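Local atomic coordinates of endoglucanase (Clostridium thermocellum, PDB entry 2E4T), a protein that hydrolyses the beta-1,4-glucan backbone of cellulose and xyloglucan, this piece being the glycoside hydrolase family 44 catalytic module of a larger modular enzyme. Residues R47-S58 / H66-E74; T85-D95 / F161-Y169. One frame throughout, in Å; residues are numbered along the deposited sequence. Where two conformers were deposited one is given.

Contact 1 (R47-S58 / H66-E74); sequences RTTGYNWENNFS and HYSDTYLLE. With CA (calcium ion), chain C.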
loop_
_atom_site.group_PDB
_atom_site.type_symbol
_atom_site.label_atom_id
_atom_site.label_comp_id
_atom_site.label_asym_id
_atom_site.label_seq_id
_atom_site.Cartn_x
_atom_site.Cartn_y
_atom_site.Cartn_z
ATOM N N ARG A 47 0.736 1.411 -15.847
ATOM C CA ARG A 47 1.362 0.654 -16.916
ATOM C C ARG A 47 0.979 -0.812 -16.863
ATOM O O ARG A 47 1.203 -1.539 -17.880
ATOM C CB ARG A 47 2.875 0.754 -16.857
ATOM C CG ARG A 47 3.453 1.908 -17.637
ATOM C CD ARG A 47 3.494 1.550 -19.125
ATOM N NE ARG A 47 4.078 2.649 -19.890
ATOM C CZ ARG A 47 4.515 2.470 -21.141
ATOM N NH1 ARG A 47 4.364 1.302 -21.772
ATOM N NH2 ARG A 47 5.096 3.501 -21.790
ATOM N N THR A 48 0.470 -1.319 -15.745
ATOM C CA THR A 48 0.207 -2.736 -15.653
ATOM C C THR A 48 -1.134 -3.177 -16.278
ATOM O O THR A 48 -1.297 -4.354 -16.555
ATOM C CB THR A 48 0.333 -3.250 -14.206
ATOM O OG1 THR A 48 -0.688 -2.704 -13.386
ATOM C CG2 THR A 48 1.726 -2.955 -13.656
ATOM N N THR A 49 -2.032 -2.223 -16.571
ATOM C CA THR A 49 -3.335 -2.613 -17.113
ATOM C C THR A 49 -3.226 -3.320 -18.469
ATOM O O THR A 49 -3.900 -4.307 -18.728
ATOM C CB THR A 49 -4.226 -1.359 -17.204
ATOM O OG1 THR A 49 -4.490 -0.892 -15.886
ATOM C CG2 THR A 49 -5.529 -1.664 -17.971
ATOM N N GLY A 50 -2.355 -2.758 -19.340
ATOM C CA GLY A 50 -2.220 -3.277 -20.696
ATOM C C GLY A 50 -0.977 -4.127 -20.911
ATOM O O GLY A 50 -0.592 -4.397 -22.051
ATOM N N TYR A 51 -0.310 -4.537 -19.816
ATOM C CA TYR A 51 0.865 -5.389 -19.905
ATOM C C TYR A 51 0.496 -6.781 -20.424
ATOM O O TYR A 51 -0.412 -7.426 -19.899
ATOM C CB TYR A 51 1.493 -5.522 -18.496
ATOM C CG TYR A 51 2.597 -6.569 -18.433
ATOM C CD1 TYR A 51 3.834 -6.355 -19.054
ATOM C CD2 TYR A 51 2.372 -7.789 -17.798
ATOM C CE1 TYR A 51 4.824 -7.314 -19.011
ATOM C CE2 TYR A 51 3.364 -8.772 -17.767
ATOM C CZ TYR A 51 4.574 -8.545 -18.398
ATOM O OH TYR A 51 5.520 -9.553 -18.377
ATOM N N ASN A 52 1.241 -7.233 -21.451
ATOM C CA ASN A 52 1.029 -8.535 -22.064
ATOM C C ASN A 52 2.152 -9.463 -21.626
ATOM O O ASN A 52 3.292 -9.310 -22.058
ATOM C CB ASN A 52 1.031 -8.366 -23.580
ATOM C CG ASN A 52 0.769 -9.649 -24.323
ATOM O OD1 ASN A 52 0.934 -10.747 -23.782
ATOM N ND2 ASN A 52 0.351 -9.508 -25.589
ATOM N N TRP A 53 1.845 -10.464 -20.772
ATOM C CA TRP A 53 2.903 -11.310 -20.251
ATOM C C TRP A 53 3.589 -12.139 -21.361
ATOM O O TRP A 53 4.708 -12.626 -21.168
ATOM C CB TRP A 53 2.353 -12.260 -19.164
ATOM C CG TRP A 53 1.573 -13.426 -19.682
ATOM C CD1 TRP A 53 0.278 -13.445 -20.102
ATOM C CD2 TRP A 53 2.055 -14.785 -19.787
ATOM N NE1 TRP A 53 -0.095 -14.731 -20.475
ATOM C CE2 TRP A 53 0.976 -15.552 -20.285
ATOM C CE3 TRP A 53 3.264 -15.417 -19.477
ATOM C CZ2 TRP A 53 1.082 -16.948 -20.451
ATOM C CZ3 TRP A 53 3.368 -16.787 -19.646
ATOM C CH2 TRP A 53 2.284 -17.533 -20.120
ATOM N N GLU A 54 2.898 -12.335 -22.491
ATOM C CA GLU A 54 3.487 -13.199 -23.519
ATOM C C GLU A 54 4.692 -12.573 -24.186
ATOM O O GLU A 54 5.599 -13.285 -24.608
ATOM C CB GLU A 54 2.447 -13.550 -24.586
ATOM C CG GLU A 54 1.210 -14.241 -24.028
ATOM C CD GLU A 54 0.242 -14.693 -25.130
ATOM O OE1 GLU A 54 0.369 -14.209 -26.304
ATOM O OE2 GLU A 54 -0.659 -15.524 -24.844
ATOM N N ASN A 55 4.669 -11.232 -24.325
ATOM C CA ASN A 55 5.733 -10.509 -25.076
ATOM C C ASN A 55 6.279 -9.315 -24.341
ATOM O O ASN A 55 7.205 -8.670 -24.849
ATOM C CB ASN A 55 5.235 -10.163 -26.469
ATOM C CG ASN A 55 4.013 -9.314 -26.412
ATOM O OD1 ASN A 55 3.762 -8.580 -25.440
ATOM N ND2 ASN A 55 3.206 -9.391 -27.474
ATOM N N ASN A 56 5.762 -8.992 -23.142
ATOM C CA ASN A 56 6.254 -7.909 -22.278
ATOM C C ASN A 56 5.929 -6.492 -22.756
ATOM O O ASN A 56 6.384 -5.547 -22.090
ATOM C CB ASN A 56 7.734 -8.052 -21.943
ATOM C CG ASN A 56 8.001 -9.371 -21.282
ATOM O OD1 ASN A 56 7.563 -9.616 -20.136
ATOM N ND2 ASN A 56 8.693 -10.252 -21.981
ATOM N N PHE A 57 5.166 -6.342 -23.829
ATOM C CA PHE A 57 4.758 -5.008 -24.225
ATOM C C PHE A 57 3.692 -4.485 -23.268
ATOM O O PHE A 57 2.994 -5.248 -22.578
ATOM C CB PHE A 57 4.242 -5.008 -25.667
ATOM C CG PHE A 57 5.290 -5.465 -26.657
ATOM C CD1 PHE A 57 6.538 -4.882 -26.698
ATOM C CD2 PHE A 57 4.991 -6.434 -27.624
ATOM C CE1 PHE A 57 7.484 -5.272 -27.630
ATOM C CE2 PHE A 57 5.921 -6.855 -28.554
ATOM C CZ PHE A 57 7.169 -6.265 -28.553
ATOM N N SER A 58 3.536 -3.160 -23.259
ATOM C CA SER A 58 2.528 -2.524 -22.421
ATOM C C SER A 58 2.229 -1.148 -23.034
ATOM O O SER A 58 2.917 -0.708 -23.961
ATOM C CB SER A 58 3.007 -2.350 -20.963
ATOM O OG SER A 58 4.143 -1.496 -20.887
ATOM N N HIS A 66 -0.774 7.164 -25.446
ATOM C CA HIS A 66 -1.284 5.827 -25.735
ATOM C C HIS A 66 -0.238 4.986 -26.463
ATOM O O HIS A 66 -0.567 4.112 -27.291
ATOM C CB HIS A 66 -2.624 5.832 -26.468
ATOM C CG HIS A 66 -3.550 6.804 -25.853
ATOM N ND1 HIS A 66 -4.236 6.528 -24.677
ATOM C CD2 HIS A 66 -3.860 8.078 -26.234
ATOM C CE1 HIS A 66 -4.894 7.637 -24.359
ATOM N NE2 HIS A 66 -4.698 8.576 -25.284
ATOM N N TYR A 67 1.038 5.143 -26.101
ATOM C CA TYR A 67 2.114 4.368 -26.721
ATOM C C TYR A 67 2.149 2.931 -26.207
ATOM O O TYR A 67 2.198 2.722 -24.977
ATOM C CB TYR A 67 3.509 4.947 -26.420
ATOM C CG TYR A 67 4.014 5.938 -27.436
ATOM C CD1 TYR A 67 3.204 6.958 -27.979
ATOM C CD2 TYR A 67 5.306 5.883 -27.876
ATOM C CE1 TYR A 67 3.736 7.900 -28.864
ATOM C CE2 TYR A 67 5.834 6.806 -28.798
ATOM C CZ TYR A 67 5.025 7.799 -29.309
ATOM O OH TYR A 67 5.507 8.749 -30.180
ATOM N N SER A 68 2.229 1.976 -27.130
ATOM C CA SER A 68 2.623 0.609 -26.799
ATOM C C SER A 68 4.111 0.467 -27.079
ATOM O O SER A 68 4.577 0.807 -28.183
ATOM C CB SER A 68 1.896 -0.403 -27.666
ATOM O OG SER A 68 0.567 -0.624 -27.140
ATOM N N ASP A 69 4.877 -0.023 -26.085
ATOM C CA ASP A 69 6.323 -0.025 -26.223
ATOM C C ASP A 69 6.939 -0.961 -25.168
ATOM O O ASP A 69 6.238 -1.759 -24.511
ATOM C CB ASP A 69 6.819 1.417 -26.046
ATOM C CG ASP A 69 6.458 1.962 -24.642
ATOM O OD1 ASP A 69 6.343 1.175 -23.725
ATOM O OD2 ASP A 69 6.208 3.188 -24.472
ATOM N N THR A 70 8.271 -0.927 -25.101
ATOM C CA THR A 70 9.060 -1.766 -24.206
ATOM C C THR A 70 9.368 -1.068 -22.855
ATOM O O THR A 70 10.266 -1.526 -22.132
ATOM C CB THR A 70 10.393 -2.148 -24.868
ATOM O OG1 THR A 70 11.040 -0.940 -25.340
ATOM C CG2 THR A 70 10.166 -3.049 -26.070
ATOM N N TYR A 71 8.584 -0.058 -22.473
ATOM C CA TYR A 71 8.894 0.686 -21.250
ATOM C C TYR A 71 9.100 -0.198 -20.042
ATOM O O TYR A 71 10.020 0.046 -19.236
ATOM C CB TYR A 71 7.770 1.700 -20.959
ATOM C CG TYR A 71 7.941 2.399 -19.611
ATOM C CD1 TYR A 71 8.813 3.474 -19.482
ATOM C CD2 TYR A 71 7.296 1.958 -18.467
ATOM C CE1 TYR A 71 9.009 4.086 -18.228
ATOM C CE2 TYR A 71 7.448 2.578 -17.221
ATOM C CZ TYR A 71 8.272 3.651 -17.118
ATOM O OH TYR A 71 8.452 4.285 -15.905
ATOM N N LEU A 72 8.234 -1.206 -19.806
ATOM C CA LEU A 72 8.370 -1.960 -18.558
ATOM C C LEU A 72 9.637 -2.828 -18.569
ATOM O O LEU A 72 10.193 -3.101 -17.494
ATOM C CB LEU A 72 7.135 -2.791 -18.241
ATOM C CG LEU A 72 5.928 -1.994 -17.808
ATOM C CD1 LEU A 72 4.728 -2.905 -17.655
ATOM C CD2 LEU A 72 6.208 -1.235 -16.476
ATOM N N LEU A 73 10.065 -3.312 -19.741
ATOM C CA LEU A 73 11.322 -4.022 -19.859
ATOM C C LEU A 73 12.501 -3.124 -19.461
ATOM O O LEU A 73 13.410 -3.496 -18.718
ATOM C CB LEU A 73 11.521 -4.541 -21.289
ATOM C CG LEU A 73 10.596 -5.687 -21.671
ATOM C CD1 LEU A 73 10.481 -5.778 -23.216
ATOM C CD2 LEU A 73 11.076 -6.984 -21.057
ATOM N N GLU A 74 12.495 -1.897 -20.003
ATOM C CA GLU A 74 13.560 -0.950 -19.756
ATOM C C GLU A 74 13.545 -0.467 -18.307
ATOM O O GLU A 74 14.570 -0.552 -17.600
ATOM C CB GLU A 74 13.407 0.229 -20.727
ATOM C CG GLU A 74 13.616 -0.174 -22.128
ATOM C CD GLU A 74 13.214 0.982 -23.032
ATOM O OE1 GLU A 74 13.746 2.110 -22.866
ATOM O OE2 GLU A 74 12.358 0.823 -23.924
HETATM CA CA CA C . -1.618 -15.546 -27.095
HETATM O O HOH W 1 6.526 -2.711 -21.836
HETATM O O HOH W 2 -2.395 -17.690 -26.418
HETATM O O HOH W 3 -1.550 -13.631 -28.523
#

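Contact 2 (T85-D95 / F161-Y169); sequences TPASVVTTFHD and FVNYLVNKY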
loop_
_atom_site.group_PDB
_atom_site.type_symbol
_atom_site.label_atom_id
_atom_site.label_comp_id
_atom_site.label_asym_id
_atom_site.label_seq_id
_atom_site.Cartn_x
_atom_site.Cartn_y
_atom_site.Cartn_z
ATOM N N THR A 85 11.345 -13.358 -23.536
ATOM C CA THR A 85 10.969 -14.468 -22.685
ATOM C C THR A 85 9.675 -14.128 -21.973
ATOM O O THR A 85 9.551 -13.000 -21.400
ATOM C CB THR A 85 12.047 -14.767 -21.670
ATOM O OG1 THR A 85 13.250 -15.018 -22.371
ATOM C CG2 THR A 85 11.735 -15.922 -20.740
ATOM N N PRO A 86 8.665 -15.003 -22.006
ATOM C CA PRO A 86 7.394 -14.704 -21.337
ATOM C C PRO A 86 7.620 -14.248 -19.896
ATOM O O PRO A 86 8.429 -14.821 -19.154
ATOM C CB PRO A 86 6.595 -16.007 -21.405
ATOM C CG PRO A 86 7.150 -16.654 -22.698
ATOM C CD PRO A 86 8.654 -16.339 -22.647
ATOM N N ALA A 87 6.836 -13.233 -19.527
ATOM C CA ALA A 87 6.796 -12.739 -18.152
ATOM C C ALA A 87 8.117 -12.216 -17.648
ATOM O O ALA A 87 8.226 -11.997 -16.426
ATOM C CB ALA A 87 6.218 -13.802 -17.186
ATOM N N SER A 88 9.102 -11.914 -18.509
ATOM C CA SER A 88 10.403 -11.464 -17.978
ATOM C C SER A 88 10.285 -10.163 -17.203
ATOM O O SER A 88 11.093 -9.934 -16.266
ATOM C CB SER A 88 11.446 -11.373 -19.074
ATOM O OG SER A 88 11.034 -10.390 -20.010
ATOM N N VAL A 89 9.347 -9.278 -17.526
ATOM C CA VAL A 89 9.158 -8.084 -16.677
ATOM C C VAL A 89 8.846 -8.534 -15.239
ATOM O O VAL A 89 9.392 -7.971 -14.271
ATOM C CB VAL A 89 8.025 -7.212 -17.261
ATOM C CG1 VAL A 89 7.498 -6.220 -16.240
ATOM C CG2 VAL A 89 8.527 -6.503 -18.487
ATOM N N VAL A 90 7.923 -9.475 -15.093
ATOM C CA VAL A 90 7.442 -9.907 -13.773
ATOM C C VAL A 90 8.459 -10.797 -13.071
ATOM O O VAL A 90 8.645 -10.682 -11.842
ATOM C CB VAL A 90 6.051 -10.534 -13.907
ATOM C CG1 VAL A 90 5.636 -11.227 -12.634
ATOM C CG2 VAL A 90 5.051 -9.436 -14.289
ATOM N N THR A 91 9.140 -11.682 -13.822
ATOM C CA THR A 91 10.123 -12.523 -13.165
ATOM C C THR A 91 11.367 -11.708 -12.775
ATOM O O THR A 91 11.975 -11.985 -11.712
ATOM C CB THR A 91 10.477 -13.748 -14.008
ATOM O OG1 THR A 91 11.111 -13.348 -15.246
ATOM C CG2 THR A 91 9.247 -14.593 -14.313
ATOM N N THR A 92 11.741 -10.680 -13.546
ATOM C CA THR A 92 12.811 -9.806 -13.066
ATOM C C THR A 92 12.364 -9.075 -11.797
ATOM O O THR A 92 13.120 -8.967 -10.818
ATOM C CB THR A 92 13.238 -8.777 -14.160
ATOM O OG1 THR A 92 13.724 -9.515 -15.290
ATOM C CG2 THR A 92 14.304 -7.851 -13.673
ATOM N N PHE A 93 11.108 -8.607 -11.790
ATOM C CA PHE A 93 10.600 -7.877 -10.644
ATOM C C PHE A 93 10.617 -8.764 -9.390
ATOM O O PHE A 93 11.086 -8.333 -8.304
ATOM C CB PHE A 93 9.145 -7.443 -10.967
ATOM C CG PHE A 93 8.545 -6.551 -9.933
ATOM C CD1 PHE A 93 8.591 -5.176 -10.079
ATOM C CD2 PHE A 93 7.864 -7.083 -8.811
ATOM C CE1 PHE A 93 8.026 -4.330 -9.087
ATOM C CE2 PHE A 93 7.291 -6.267 -7.855
ATOM C CZ PHE A 93 7.393 -4.891 -7.992
ATOM N N HIS A 94 10.118 -9.998 -9.506
ATOM C CA HIS A 94 10.103 -10.901 -8.375
ATOM C C HIS A 94 11.504 -11.375 -7.998
ATOM O O HIS A 94 11.839 -11.499 -6.808
ATOM C CB HIS A 94 9.137 -12.045 -8.617
ATOM C CG HIS A 94 8.930 -12.923 -7.413
ATOM N ND1 HIS A 94 8.590 -12.417 -6.151
ATOM C CD2 HIS A 94 8.986 -14.278 -7.314
ATOM C CE1 HIS A 94 8.448 -13.464 -5.344
ATOM N NE2 HIS A 94 8.682 -14.596 -6.021
ATOM N N ASP A 95 12.341 -11.661 -9.006
ATOM C CA ASP A 95 13.721 -12.069 -8.683
ATOM C C ASP A 95 14.413 -10.953 -7.878
ATOM O O ASP A 95 15.160 -11.258 -6.914
ATOM C CB ASP A 95 14.528 -12.330 -9.948
ATOM C CG ASP A 95 14.150 -13.579 -10.697
ATOM O OD1 ASP A 95 13.421 -14.435 -10.154
ATOM O OD2 ASP A 95 14.685 -13.733 -11.841
ATOM N N PHE A 161 -0.774 -17.294 -17.423
ATOM C CA PHE A 161 0.269 -16.428 -16.858
ATOM C C PHE A 161 0.575 -16.887 -15.412
ATOM O O PHE A 161 1.749 -17.092 -15.033
ATOM C CB PHE A 161 -0.262 -15.003 -16.928
ATOM C CG PHE A 161 0.591 -13.866 -16.385
ATOM C CD1 PHE A 161 1.945 -13.974 -16.084
ATOM C CD2 PHE A 161 -0.050 -12.632 -16.235
ATOM C CE1 PHE A 161 2.631 -12.876 -15.597
ATOM C CE2 PHE A 161 0.650 -11.524 -15.762
ATOM C CZ PHE A 161 1.985 -11.648 -15.450
ATOM N N VAL A 162 -0.464 -17.013 -14.583
ATOM C CA VAL A 162 -0.256 -17.476 -13.203
ATOM C C VAL A 162 0.423 -18.841 -13.194
ATOM O O VAL A 162 1.335 -19.112 -12.403
ATOM C CB VAL A 162 -1.567 -17.440 -12.406
ATOM C CG1 VAL A 162 -1.368 -18.043 -11.020
ATOM C CG2 VAL A 162 -2.056 -16.004 -12.294
ATOM N N ASN A 163 -0.016 -19.750 -14.083
ATOM C CA ASN A 163 0.608 -21.080 -14.127
ATOM C C ASN A 163 2.126 -20.960 -14.422
ATOM O O ASN A 163 2.937 -21.706 -13.843
ATOM C CB ASN A 163 -0.085 -21.922 -15.213
ATOM C CG ASN A 163 0.548 -23.286 -15.307
ATOM O OD1 ASN A 163 0.344 -24.134 -14.408
ATOM N ND2 ASN A 163 1.369 -23.511 -16.340
ATOM N N TYR A 164 2.516 -20.056 -15.324
ATOM C CA TYR A 164 3.932 -19.877 -15.629
ATOM C C TYR A 164 4.706 -19.466 -14.367
ATOM O O TYR A 164 5.818 -19.981 -14.082
ATOM C CB TYR A 164 4.069 -18.837 -16.748
ATOM C CG TYR A 164 5.486 -18.609 -17.193
ATOM C CD1 TYR A 164 5.951 -19.274 -18.324
ATOM C CD2 TYR A 164 6.350 -17.712 -16.546
ATOM C CE1 TYR A 164 7.257 -19.107 -18.784
ATOM C CE2 TYR A 164 7.656 -17.556 -17.023
ATOM C CZ TYR A 164 8.112 -18.274 -18.132
ATOM O OH TYR A 164 9.424 -18.061 -18.539
ATOM N N LEU A 165 4.128 -18.537 -13.622
ATOM C CA LEU A 165 4.762 -18.038 -12.386
ATOM C C LEU A 165 4.845 -19.157 -11.317
ATOM O O LEU A 165 5.889 -19.318 -10.667
ATOM C CB LEU A 165 4.003 -16.835 -11.860
ATOM C CG LEU A 165 4.043 -15.633 -12.793
ATOM C CD1 LEU A 165 3.101 -14.537 -12.250
ATOM C CD2 LEU A 165 5.421 -15.072 -13.016
ATOM N N VAL A 166 3.747 -19.886 -11.122
ATOM C CA VAL A 166 3.737 -20.967 -10.132
ATOM C C VAL A 166 4.716 -22.070 -10.534
ATOM O O VAL A 166 5.412 -22.641 -9.672
ATOM C CB VAL A 166 2.311 -21.534 -9.979
ATOM C CG1 VAL A 166 2.275 -22.797 -9.139
ATOM C CG2 VAL A 166 1.429 -20.459 -9.364
ATOM N N ASN A 167 4.806 -22.388 -11.826
ATOM C CA ASN A 167 5.790 -23.344 -12.295
ATOM C C ASN A 167 7.211 -22.910 -11.928
ATOM O O ASN A 167 8.046 -23.734 -11.532
ATOM C CB ASN A 167 5.629 -23.523 -13.804
ATOM C CG ASN A 167 6.649 -24.499 -14.356
ATOM O OD1 ASN A 167 7.680 -24.046 -14.911
ATOM N ND2 ASN A 167 6.467 -25.762 -14.119
ATOM N N LYS A 168 7.496 -21.614 -12.088
ATOM C CA LYS A 168 8.845 -21.120 -11.836
ATOM C C LYS A 168 9.171 -21.036 -10.346
ATOM O O LYS A 168 10.284 -21.355 -9.945
ATOM C CB LYS A 168 9.033 -19.773 -12.510
ATOM C CG LYS A 168 10.432 -19.225 -12.350
ATOM C CD LYS A 168 10.666 -17.988 -13.222
ATOM C CE LYS A 168 12.051 -17.331 -12.963
ATOM N NZ LYS A 168 12.356 -17.297 -11.541
ATOM N N TYR A 169 8.227 -20.513 -9.553
ATOM C CA TYR A 169 8.521 -20.081 -8.191
ATOM C C TYR A 169 7.911 -20.952 -7.115
ATOM O O TYR A 169 8.201 -20.714 -5.923
ATOM C CB TYR A 169 8.051 -18.633 -7.982
ATOM C CG TYR A 169 8.824 -17.640 -8.797
ATOM C CD1 TYR A 169 10.162 -17.445 -8.579
ATOM C CD2 TYR A 169 8.195 -16.908 -9.798
ATOM C CE1 TYR A 169 10.894 -16.504 -9.311
ATOM C CE2 TYR A 169 8.878 -15.956 -10.512
ATOM C CZ TYR A 169 10.239 -15.777 -10.294
ATOM O OH TYR A 169 10.883 -14.795 -11.025
HETATM O O HOH W 4 15.296 -16.314 -12.509
#

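Contact 1 (R47-S58 / H66-E74)
In the loop that follows strand 40-43 of the TIM-like barrel, an antiparallel bridge and a salt bridge fasten residues 47-58 to residues 66-74. Ser58 and Asp69 form a hydrogen-bonded pair, Asp69 N giving to Ser58 O at 3.0 Å and Ser58 N to Asp69 O at 3.3 Å. The side chain of Asp69 then meets Arg47 end-on, through both terminal nitrogens. Arg47 NH2 reaches the syn lone pair of Asp69 OD2 at 2.9 Å, almost straight (175°) and in the guanidinium plane, whereas NH1 takes OD1 at 2.8 Å on a more bent path. Asp69 OD1 accepts twice, from Arg47 NH1 on one side of the carboxylate plane and from Tyr71 N on the opposite side; the second bond closes an Asx turn just where helix 71-75 starts. Arg47 NH1 is shared in turn with Ser58 OG at 2.9 Å. Bent at chi2 (-79°), the arginine chain brings its guanidinium against Tyr71, whose CB lies over one face.

Next to the salt bridge, Leu72 sends CD1 to Ser58 OG and to Tyr51 CD1, the latter at 3.8 Å, while its CD2 touches Arg47 CB. Leu73 CD2 packs across Asn56 CB at 3.6 Å, and Thr70 CG2 lies at the edge of the Phe57 ring. A water joins Asn56 O, Ser58 OG, Asp69 O and Leu72 N, linking the loop to the first turn of the helix. Farther along the loop, Glu54 binds calcium with both carboxylate oxygens, together with two waters, Asp150, Asp153 and Tyr155. Strand 67-69 lies between strands 58-59 and 121-122 in a small antiparallel sheet, and Leu73 and Tyr51 carry the packing on to Val89 of helix 88-99.

Contact 2 (T85-D95 / F161-Y169)
Tyr169 OH donates to Asp95 OD1 at 2.7 Å, approaching from above the carboxylate plane. Lys168 has two conformers; in the one given, NZ makes a long, weak and uncertain salt bridge to the same oxygen. A water donates to Asp95 OD2 and, in that conformer, accepts a weak bond from Lys168 NZ. His94 CD2 sits over the centre of one face of the Tyr169 ring in a T-shaped stack, centroids 4.5 Å apart and planes at 89°; Lys168 CG, with the same reservation, lies over the opposite face. Hydrogen bonds at both ring nitrogens of His94, ND1 with Thr105 and NE2 with Thr176, fix the rotation of the ring.

Thr91 enters as a knob into the hole formed by Tyr164, Leu165, Lys168 and Tyr169, its CG2 4.1 Å from Leu165 CD2. Toward the start of the helix, Val90 CG1 meets Leu165 CD2 at 3.9 Å, Val90 CG2 abuts the edge of the Phe161 ring at CZ, and Pro86 CB lies over a face of Tyr164. Segments 88-95 and 161-169 run in the same general direction and cross at -38°, axes 11.3 Å apart. Their helices follow strands 40-43 and 104-109, neighbours in the parallel sheet, as successive outer helices of a TIM-like barrel do.

How the contacts relate
From the N terminus, the chain leaves strand 40-43, and contact 1 closes a short loop between residues 47-58 and 66-74. Only afterwards does contact 2 open, joining residues 85-95 to 161-169, with 65 residues between them that include strand 104-109. The two are therefore in series, neither nested nor crossed, yet they touch in space: Trp53 O probably accepts from Ala87 N, and Asn56 ND2 probably donates to Thr85 O. Together they tie the calcium-binding loop and the small antiparallel sheet to two helices on the outside of the barrel, an example of local closure followed by longer-range packing.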